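Local atomic coordinates of 5-Carboxyvanillate Decarboxylase (Novosphingobium aromaticivorans, PDB entry 4QRN), a protein that probably removes a carboxylate group from 5-carboxyvanillate as a metal-dependent decarboxylase of the amidohydrolase family, and binds manganese together with a nitrobenzoate inhibitor. Residues 199-204 and 252-257; 62-67 and 218-223; 312-317 and 347-352. One frame throughout, in Å; residues are numbered along the deposited sequence.

The three contacts lie far apart on the rim of one fold, their centres 32 to 33 Å from each other, and none touches another; contacts 2 and 3 come nearest, with about 17 Å between closest atoms. Along the chain, contacts 1 and 2 cross, since 199-204 comes between 62-67 and 218-223, which 252-257 then follows; contact 3 comes after both. Contacts 1 and 3 tie helices and loops around the parallel sheet that holds strands 207-209, 259-261, 306-309 and 331-332. Contact 2 joins helix 64-75, between strands 38-44 and 106-111, to helix 220-225, after strand 207-209. Contacts 2 and 3 also reach the second subunit; contact 1 stays within its own chain.

Contact 1 (199-204 and 252-257); sequences ALVEVD and DKYPSL
Val201 turns CG1 anti to its own backbone N (chi1 166°), which puts CG2 anti to the carbonyl carbon. Val201 CG2 faces mainly Tyr254, whose ring swings beside its own N (chi1 -61°), and stands 3.8 Å from Tyr254 CD1 while also touching Tyr254 CB. Val201 CG1 is nearest the Ser256 hydroxyl, 3.8 Å from Ser256 OG, though CG2 too comes near that oxygen. A beta-branched residue suits this place because its forked end spans both neighbours. Deeper in, the CD1 methyl of Leu257 rests against the base of the Leu200 side chain, 4.1 Å from Leu200 CB. The Tyr254 hydroxyl points past the contact to Asp194, so the ring is fixed at its far end too.

At the solvent side the link is polar and indirect. A water 2.8 Å from Asp204 OD1 and 2.9 Å from Ser256 OG probably bridges these two residues, which make no direct bond, while Asp204 OD2 pairs with Lys372. Asp204 has positive phi and is the C-prime residue of a Schellman motif, so helix 194-203 ends here; Tyr254 to Leu257 form a type I turn closed by Leu257 N to Tyr254 O at 3.0 Å. A helix end and a turn thus meet just before parallel neighbour strands 207-209 and 259-261, a layout characteristic of the amidohydrolase beta/alpha barrel on the side away from its metal site.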
loop_
_atom_site.group_PDB
_atom_site.type_symbol
_atom_site.label_atom_id
_atom_site.label_comp_id
_atom_site.label_asym_id
_atom_site.label_seq_id
_atom_site.Cartn_x
_atom_site.Cartn_y
_atom_site.Cartn_z
ATOM N N ALA A 199 -13.303 26.381 1.300
ATOM C CA ALA A 199 -12.383 27.421 0.870
ATOM C C ALA A 199 -11.632 27.038 -0.400
ATOM O O ALA A 199 -11.451 27.877 -1.280
ATOM C CB ALA A 199 -11.404 27.764 1.999
ATOM N N LEU A 200 -11.188 25.783 -0.498
ATOM C CA LEU A 200 -10.498 25.327 -1.705
ATOM C C LEU A 200 -11.377 25.464 -2.935
ATOM O O LEU A 200 -10.899 25.864 -3.990
ATOM C CB LEU A 200 -10.056 23.861 -1.547
ATOM C CG LEU A 200 -8.902 23.653 -0.576
ATOM C CD1 LEU A 200 -8.809 22.173 -0.162
ATOM C CD2 LEU A 200 -7.627 24.130 -1.239
ATOM N N VAL A 201 -12.658 25.154 -2.791
ATOM C CA VAL A 201 -13.549 25.281 -3.932
ATOM C C VAL A 201 -13.786 26.765 -4.246
ATOM O O VAL A 201 -13.847 27.145 -5.413
ATOM C CB VAL A 201 -14.851 24.514 -3.666
ATOM C CG1 VAL A 201 -15.965 24.889 -4.666
ATOM C CG2 VAL A 201 -14.567 22.993 -3.657
ATOM N N GLU A 202 -13.895 27.610 -3.221
ATOM C CA GLU A 202 -14.053 29.056 -3.437
ATOM C C GLU A 202 -12.886 29.662 -4.224
ATOM O O GLU A 202 -13.091 30.482 -5.110
ATOM C CB GLU A 202 -14.207 29.783 -2.103
ATOM C CG GLU A 202 -15.567 29.541 -1.451
ATOM C CD GLU A 202 -15.641 29.878 0.030
ATOM O OE1 GLU A 202 -14.632 30.314 0.624
ATOM O OE2 GLU A 202 -16.739 29.707 0.598
ATOM N N VAL A 203 -11.658 29.289 -3.881
ATOM C CA VAL A 203 -10.492 29.800 -4.608
ATOM C C VAL A 203 -10.160 28.950 -5.839
ATOM O O VAL A 203 -9.306 29.324 -6.647
ATOM C CB VAL A 203 -9.223 29.931 -3.709
ATOM C CG1 VAL A 203 -9.470 30.908 -2.535
ATOM C CG2 VAL A 203 -8.739 28.579 -3.222
ATOM N N ASP A 204 -10.874 27.833 -5.995
ATOM C CA ASP A 204 -10.674 26.859 -7.083
ATOM C C ASP A 204 -9.233 26.379 -7.200
ATOM O O ASP A 204 -8.642 26.418 -8.274
ATOM C CB ASP A 204 -11.170 27.415 -8.425
ATOM C CG ASP A 204 -11.249 26.349 -9.498
ATOM O OD1 ASP A 204 -11.526 25.172 -9.169
ATOM O OD2 ASP A 204 -10.994 26.692 -10.670
ATOM N N ASP A 252 -18.419 13.954 -4.560
ATOM C CA ASP A 252 -19.827 14.203 -4.832
ATOM C C ASP A 252 -20.263 15.515 -4.180
ATOM O O ASP A 252 -21.054 16.269 -4.735
ATOM C CB ASP A 252 -20.686 13.033 -4.317
ATOM C CG ASP A 252 -20.497 11.751 -5.117
ATOM O OD1 ASP A 252 -19.876 11.803 -6.205
ATOM O OD2 ASP A 252 -20.993 10.697 -4.660
ATOM N N LYS A 253 -19.727 15.787 -3.002
ATOM C CA LYS A 253 -20.023 17.019 -2.301
ATOM C C LYS A 253 -19.398 18.212 -3.033
ATOM O O LYS A 253 -20.020 19.274 -3.142
ATOM C CB LYS A 253 -19.529 16.931 -0.858
ATOM C CG LYS A 253 -19.974 18.076 0.022
ATOM C CD LYS A 253 -19.675 17.776 1.474
ATOM C CE LYS A 253 -20.219 18.891 2.364
ATOM N NZ LYS A 253 -20.221 18.565 3.817
ATOM N N TYR A 254 -18.178 18.007 -3.539
ATOM C CA TYR A 254 -17.389 19.067 -4.167
ATOM C C TYR A 254 -16.865 18.576 -5.519
ATOM O O TYR A 254 -15.697 18.205 -5.641
ATOM C CB TYR A 254 -16.218 19.468 -3.256
ATOM C CG TYR A 254 -16.686 20.009 -1.928
ATOM C CD1 TYR A 254 -17.439 21.184 -1.872
ATOM C CD2 TYR A 254 -16.423 19.339 -0.740
ATOM C CE1 TYR A 254 -17.890 21.682 -0.671
ATOM C CE2 TYR A 254 -16.876 19.838 0.471
ATOM C CZ TYR A 254 -17.615 21.001 0.497
ATOM O OH TYR A 254 -18.090 21.511 1.690
ATOM N N PRO A 255 -17.719 18.566 -6.551
ATOM C CA PRO A 255 -17.314 17.953 -7.823
ATOM C C PRO A 255 -16.152 18.651 -8.507
ATOM O O PRO A 255 -15.473 18.009 -9.311
ATOM C CB PRO A 255 -18.589 18.049 -8.683
ATOM C CG PRO A 255 -19.685 18.198 -7.706
ATOM C CD PRO A 255 -19.147 18.905 -6.529
ATOM N N SER A 256 -15.910 19.924 -8.217
ATOM C CA SER A 256 -14.778 20.611 -8.844
ATOM C C SER A 256 -13.445 20.320 -8.157
ATOM O O SER A 256 -12.399 20.609 -8.728
ATOM C CB SER A 256 -14.995 22.120 -8.874
ATOM O OG SER A 256 -14.896 22.704 -7.593
ATOM N N LEU A 257 -13.482 19.789 -6.942
ATOM C CA LEU A 257 -12.253 19.670 -6.154
ATOM C C LEU A 257 -11.242 18.723 -6.773
ATOM O O LEU A 257 -11.590 17.599 -7.143
ATOM C CB LEU A 257 -12.624 19.180 -4.760
ATOM C CG LEU A 257 -11.480 18.957 -3.779
ATOM C CD1 LEU A 257 -10.855 20.279 -3.376
ATOM C CD2 LEU A 257 -11.999 18.197 -2.564
HETATM O O HOH W 1 -12.214 23.547 -7.013
#

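Contact 2 (62-67 and 218-223); sequences ADKGMV and MIDPML
Lys64 and Asp220 make the ionic part of this contact: Lys64 NZ reaches Asp220 OD1 at 2.8 Å in a salt bridge that comes from above the carboxylate, 38° out of its plane. Beyond CG the lysine chain runs extended (chi2 -174°), which carries the amine across to the neighbouring helix.

The same chain supplies the apolar part. Lys64 CB rests 4.0 Å from Ile219 CG2, and Lys64 CD meets Leu223 CD2 at 4.0 Å, the two side chains crossing at about a right angle. A long lysine suits this edge, greasy along its length and charged at its end. Ile219 CD1 lies 3.6 Å from Gly65 CA; the lack of a side chain lets the isoleucine tip lie directly on the backbone, and a CB here would also stand close to it.

Further along, helix 64-75 carries Leu69 and Tyr73 of the inhibitor pocket; the contact itself stands about 11 Å from the inhibitor, measured from Gly65.

A capping bond starts this helix: Asp63 is the N-cap, its OD1 accepting from Met66 N at 2.9 Å with an N-H...O angle of 156°. Separately, Lys64 N is hydrogen-bonded to Asp216. On the other segment, Pro221 O accepts from Arg244 of the second subunit.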
loop_
_atom_site.group_PDB
_atom_site.type_symbol
_atom_site.label_atom_id
_atom_site.label_comp_id
_atom_site.label_asym_id
_atom_site.label_seq_id
_atom_site.Cartn_x
_atom_site.Cartn_y
_atom_site.Cartn_z
ATOM N N ALA A 62 5.849 15.182 21.622
ATOM C CA ALA A 62 5.956 14.657 20.250
ATOM C C ALA A 62 5.364 13.265 20.161
ATOM O O ALA A 62 5.582 12.435 21.066
ATOM C CB ALA A 62 7.400 14.588 19.874
ATOM N N ASP A 63 4.637 12.990 19.076
ATOM C CA ASP A 63 4.159 11.644 18.839
ATOM C C ASP A 63 5.304 10.769 18.351
ATOM O O ASP A 63 6.417 11.240 18.115
ATOM C CB ASP A 63 2.887 11.613 17.960
ATOM C CG ASP A 63 3.102 11.954 16.493
ATOM O OD1 ASP A 63 4.250 12.177 16.029
ATOM O OD2 ASP A 63 2.064 12.011 15.790
ATOM N N LYS A 64 5.064 9.466 18.246
ATOM C CA LYS A 64 6.151 8.568 17.880
ATOM C C LYS A 64 6.699 8.868 16.492
ATOM O O LYS A 64 7.901 8.726 16.237
ATOM C CB LYS A 64 5.684 7.110 17.951
ATOM C CG LYS A 64 5.391 6.660 19.387
ATOM C CD LYS A 64 5.071 5.173 19.428
ATOM C CE LYS A 64 4.754 4.680 20.812
ATOM N NZ LYS A 64 4.800 3.203 20.835
ATOM N N GLY A 65 5.824 9.273 15.581
ATOM C CA GLY A 65 6.267 9.598 14.242
ATOM C C GLY A 65 7.207 10.794 14.230
ATOM O O GLY A 65 8.176 10.803 13.467
ATOM N N MET A 66 6.909 11.827 15.012
ATOM C CA MET A 66 7.776 12.993 15.054
ATOM C C MET A 66 9.125 12.600 15.656
ATOM O O MET A 66 10.175 13.047 15.174
ATOM C CB MET A 66 7.127 14.135 15.843
ATOM C CG MET A 66 8.043 15.334 15.992
ATOM S SD MET A 66 7.302 16.726 16.849
ATOM C CE MET A 66 6.064 17.219 15.669
ATOM N N VAL A 67 9.111 11.819 16.741
ATOM C CA VAL A 67 10.369 11.356 17.304
ATOM C C VAL A 67 11.178 10.627 16.237
ATOM O O VAL A 67 12.381 10.847 16.098
ATOM C CB VAL A 67 10.136 10.469 18.549
ATOM C CG1 VAL A 67 11.451 9.837 19.030
ATOM C CG2 VAL A 67 9.457 11.277 19.672
ATOM N N MET A 218 -1.668 3.943 14.892
ATOM C CA MET A 218 -1.373 3.034 13.780
ATOM C C MET A 218 0.104 2.724 13.590
ATOM O O MET A 218 0.447 1.771 12.893
ATOM C CB MET A 218 -1.972 3.671 12.497
ATOM C CG MET A 218 -2.120 2.838 11.290
ATOM S SD MET A 218 -3.394 3.600 10.261
ATOM C CE MET A 218 -3.142 2.485 8.865
ATOM N N ILE A 219 1.002 3.500 14.176
ATOM C CA ILE A 219 2.403 3.424 13.774
ATOM C C ILE A 219 3.193 2.230 14.307
ATOM O O ILE A 219 4.224 1.872 13.718
ATOM C CB ILE A 219 3.116 4.750 14.164
ATOM C CG1 ILE A 219 4.411 4.950 13.372
ATOM C CG2 ILE A 219 3.329 4.822 15.678
ATOM C CD1 ILE A 219 5.023 6.311 13.581
ATOM N N ASP A 220 2.786 1.647 15.438
ATOM C CA ASP A 220 3.740 0.811 16.179
ATOM C C ASP A 220 4.398 -0.325 15.365
ATOM O O ASP A 220 5.613 -0.463 15.421
ATOM C CB ASP A 220 3.120 0.207 17.447
ATOM C CG ASP A 220 3.005 1.176 18.600
ATOM O OD1 ASP A 220 3.474 2.314 18.517
ATOM O OD2 ASP A 220 2.394 0.738 19.600
ATOM N N PRO A 221 3.619 -1.163 14.643
ATOM C CA PRO A 221 4.287 -2.270 13.951
ATOM C C PRO A 221 5.234 -1.801 12.855
ATOM O O PRO A 221 6.244 -2.451 12.596
ATOM C CB PRO A 221 3.116 -3.087 13.389
ATOM C CG PRO A 221 1.979 -2.772 14.292
ATOM C CD PRO A 221 2.155 -1.305 14.580
ATOM N N MET A 222 4.923 -0.679 12.229
ATOM C CA MET A 222 5.807 -0.162 11.182
ATOM C C MET A 222 7.084 0.396 11.810
ATOM O O MET A 222 8.199 0.139 11.347
ATOM C CB MET A 222 5.078 0.891 10.349
ATOM C CG MET A 222 3.949 0.270 9.529
ATOM S SD MET A 222 3.007 1.434 8.557
ATOM C CE MET A 222 2.224 2.338 9.870
ATOM N N LEU A 223 6.917 1.163 12.878
ATOM C CA LEU A 223 8.050 1.767 13.549
ATOM C C LEU A 223 9.068 0.728 14.000
ATOM O O LEU A 223 10.282 0.915 13.820
ATOM C CB LEU A 223 7.537 2.592 14.723
ATOM C CG LEU A 223 8.570 3.312 15.577
ATOM C CD1 LEU A 223 9.293 4.389 14.771
ATOM C CD2 LEU A 223 7.882 3.874 16.832
#

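Contact 3 (312-317 and 347-352); sequences GVAWEP and RAMDAM
Glu316 and Ala348 are joined through one water, which donates to Glu316 OE2 at 2.7 Å and to Ala348 O at 2.8 Å. Chi1 (-50°) lays Glu316 CG against Met352 CG, 3.5 Å away, with the Met352 sulfur close beside, and the bend at chi2 (92°) then turns the carboxylate to the water. Glutamate suits this partly exposed position because its methylene part packs while its carboxylate meets water.

Met349 folds back on itself at chi2 and chi3 (89° at the latter), so that its methyl stands over the face of the peptide joining Ala314 and Trp315, with Met349 CE 3.4 Å from Ala314 C. Ala314 CB lies 4.0 Å from Met349 CE, a small residue that lets the methionine come close. Ala314 is the centre of an inverse gamma turn in the loop that leads from strand 306-309 of the parallel sheet to helix 316-326, where Trp315 is the N-cap; helix 343-350 lies against this loop. A serine in place of Met349 would probably leave the Ala314 peptide face without its methyl cover and open a gap toward Ile319 and Phe363, which Met349 also touches. On the dimer side, Ala314 and Trp315 pack on Tyr273 and Pro269 of the second subunit.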
loop_
_atom_site.group_PDB
_atom_site.type_symbol
_atom_site.label_atom_id
_atom_site.label_comp_id
_atom_site.label_asym_id
_atom_site.label_seq_id
_atom_site.Cartn_x
_atom_site.Cartn_y
_atom_site.Cartn_z
ATOM N N GLY A 312 9.593 10.435 -5.845
ATOM C CA GLY A 312 10.205 9.237 -5.324
ATOM C C GLY A 312 10.132 8.005 -6.207
ATOM O O GLY A 312 10.633 6.937 -5.798
ATOM N N VAL A 313 9.525 8.129 -7.390
ATOM C CA VAL A 313 9.264 6.975 -8.244
ATOM C C VAL A 313 9.727 7.332 -9.657
ATOM O O VAL A 313 8.928 7.605 -10.568
ATOM C CB VAL A 313 7.791 6.539 -8.190
ATOM C CG1 VAL A 313 7.592 5.281 -9.043
ATOM C CG2 VAL A 313 7.393 6.236 -6.750
ATOM N N ALA A 314 11.054 7.363 -9.841
ATOM C CA ALA A 314 11.663 7.693 -11.135
ATOM C C ALA A 314 11.805 6.365 -11.880
ATOM O O ALA A 314 12.899 5.849 -12.103
ATOM C CB ALA A 314 12.990 8.409 -10.931
ATOM N N TRP A 315 10.658 5.793 -12.258
ATOM C CA TRP A 315 10.604 4.388 -12.665
ATOM C C TRP A 315 9.550 4.236 -13.752
ATOM O O TRP A 315 8.349 4.342 -13.504
ATOM C CB TRP A 315 10.320 3.496 -11.451
ATOM C CG TRP A 315 10.496 2.038 -11.724
ATOM C CD1 TRP A 315 11.427 1.451 -12.538
ATOM C CD2 TRP A 315 9.720 0.974 -11.164
ATOM N NE1 TRP A 315 11.273 0.079 -12.517
ATOM C CE2 TRP A 315 10.235 -0.240 -11.673
ATOM C CE3 TRP A 315 8.658 0.931 -10.255
ATOM C CZ2 TRP A 315 9.701 -1.479 -11.316
ATOM C CZ3 TRP A 315 8.148 -0.282 -9.889
ATOM C CH2 TRP A 315 8.651 -1.472 -10.431
ATOM N N GLU A 316 10.024 4.014 -14.968
ATOM C CA GLU A 316 9.158 4.037 -16.157
ATOM C C GLU A 316 7.938 3.091 -16.070
ATOM O O GLU A 316 6.842 3.515 -16.439
ATOM C CB GLU A 316 9.983 3.717 -17.420
ATOM C CG GLU A 316 11.254 4.520 -17.569
ATOM C CD GLU A 316 12.540 3.904 -16.978
ATOM O OE1 GLU A 316 12.559 3.274 -15.861
ATOM O OE2 GLU A 316 13.571 4.119 -17.668
ATOM N N PRO A 317 8.113 1.822 -15.629
ATOM C CA PRO A 317 6.929 0.946 -15.636
ATOM C C PRO A 317 5.790 1.505 -14.789
ATOM O O PRO A 317 4.614 1.386 -15.159
ATOM C CB PRO A 317 7.469 -0.374 -15.052
ATOM C CG PRO A 317 8.921 -0.345 -15.258
ATOM C CD PRO A 317 9.349 1.095 -15.262
ATOM N N ARG A 347 17.896 12.282 -15.532
ATOM C CA ARG A 347 18.360 11.737 -16.793
ATOM C C ARG A 347 17.492 10.575 -17.249
ATOM O O ARG A 347 17.177 10.447 -18.447
ATOM C CB ARG A 347 19.826 11.311 -16.692
ATOM C CG ARG A 347 20.736 12.463 -16.390
ATOM C CD ARG A 347 22.236 12.076 -16.431
ATOM N NE ARG A 347 23.038 13.258 -16.082
ATOM C CZ ARG A 347 23.587 13.492 -14.889
ATOM N NH1 ARG A 347 23.536 12.604 -13.904
ATOM N NH2 ARG A 347 24.221 14.631 -14.685
ATOM N N ALA A 348 17.142 9.692 -16.332
ATOM C CA ALA A 348 16.309 8.553 -16.700
ATOM C C ALA A 348 14.945 9.030 -17.189
ATOM O O ALA A 348 14.406 8.506 -18.169
ATOM C CB ALA A 348 16.155 7.601 -15.528
ATOM N N MET A 349 14.373 10.008 -16.505
ATOM C CA MET A 349 13.063 10.524 -16.897
ATOM C C MET A 349 13.126 11.186 -18.274
ATOM O O MET A 349 12.229 10.994 -19.101
ATOM C CB MET A 349 12.518 11.482 -15.822
ATOM C CG MET A 349 12.294 10.830 -14.450
ATOM S SD MET A 349 11.071 9.498 -14.474
ATOM C CE MET A 349 12.057 8.052 -14.840
ATOM N N ASP A 350 14.185 11.950 -18.524
ATOM C CA ASP A 350 14.343 12.602 -19.822
ATOM C C ASP A 350 14.374 11.582 -20.954
ATOM O O ASP A 350 13.994 11.913 -22.083
ATOM C CB ASP A 350 15.676 13.351 -19.869
ATOM C CG ASP A 350 15.700 14.688 -19.151
ATOM O OD1 ASP A 350 14.650 15.306 -18.847
ATOM O OD2 ASP A 350 16.840 15.147 -18.945
ATOM N N ALA A 351 14.877 10.375 -20.676
ATOM C CA ALA A 351 15.176 9.385 -21.717
ATOM C C ALA A 351 14.172 8.240 -21.788
ATOM O O ALA A 351 14.428 7.220 -22.427
ATOM C CB ALA A 351 16.603 8.868 -21.520
ATOM N N MET A 352 13.006 8.428 -21.169
ATOM C CA MET A 352 11.988 7.382 -21.220
ATOM C C MET A 352 11.512 7.181 -22.657
ATOM O O MET A 352 11.499 8.103 -23.471
ATOM C CB MET A 352 10.791 7.738 -20.348
ATOM C CG MET A 352 11.134 7.722 -18.874
ATOM S SD MET A 352 9.680 7.824 -17.781
ATOM C CE MET A 352 9.228 9.560 -17.912
HETATM O O HOH W 2 14.627 6.009 -19.316
#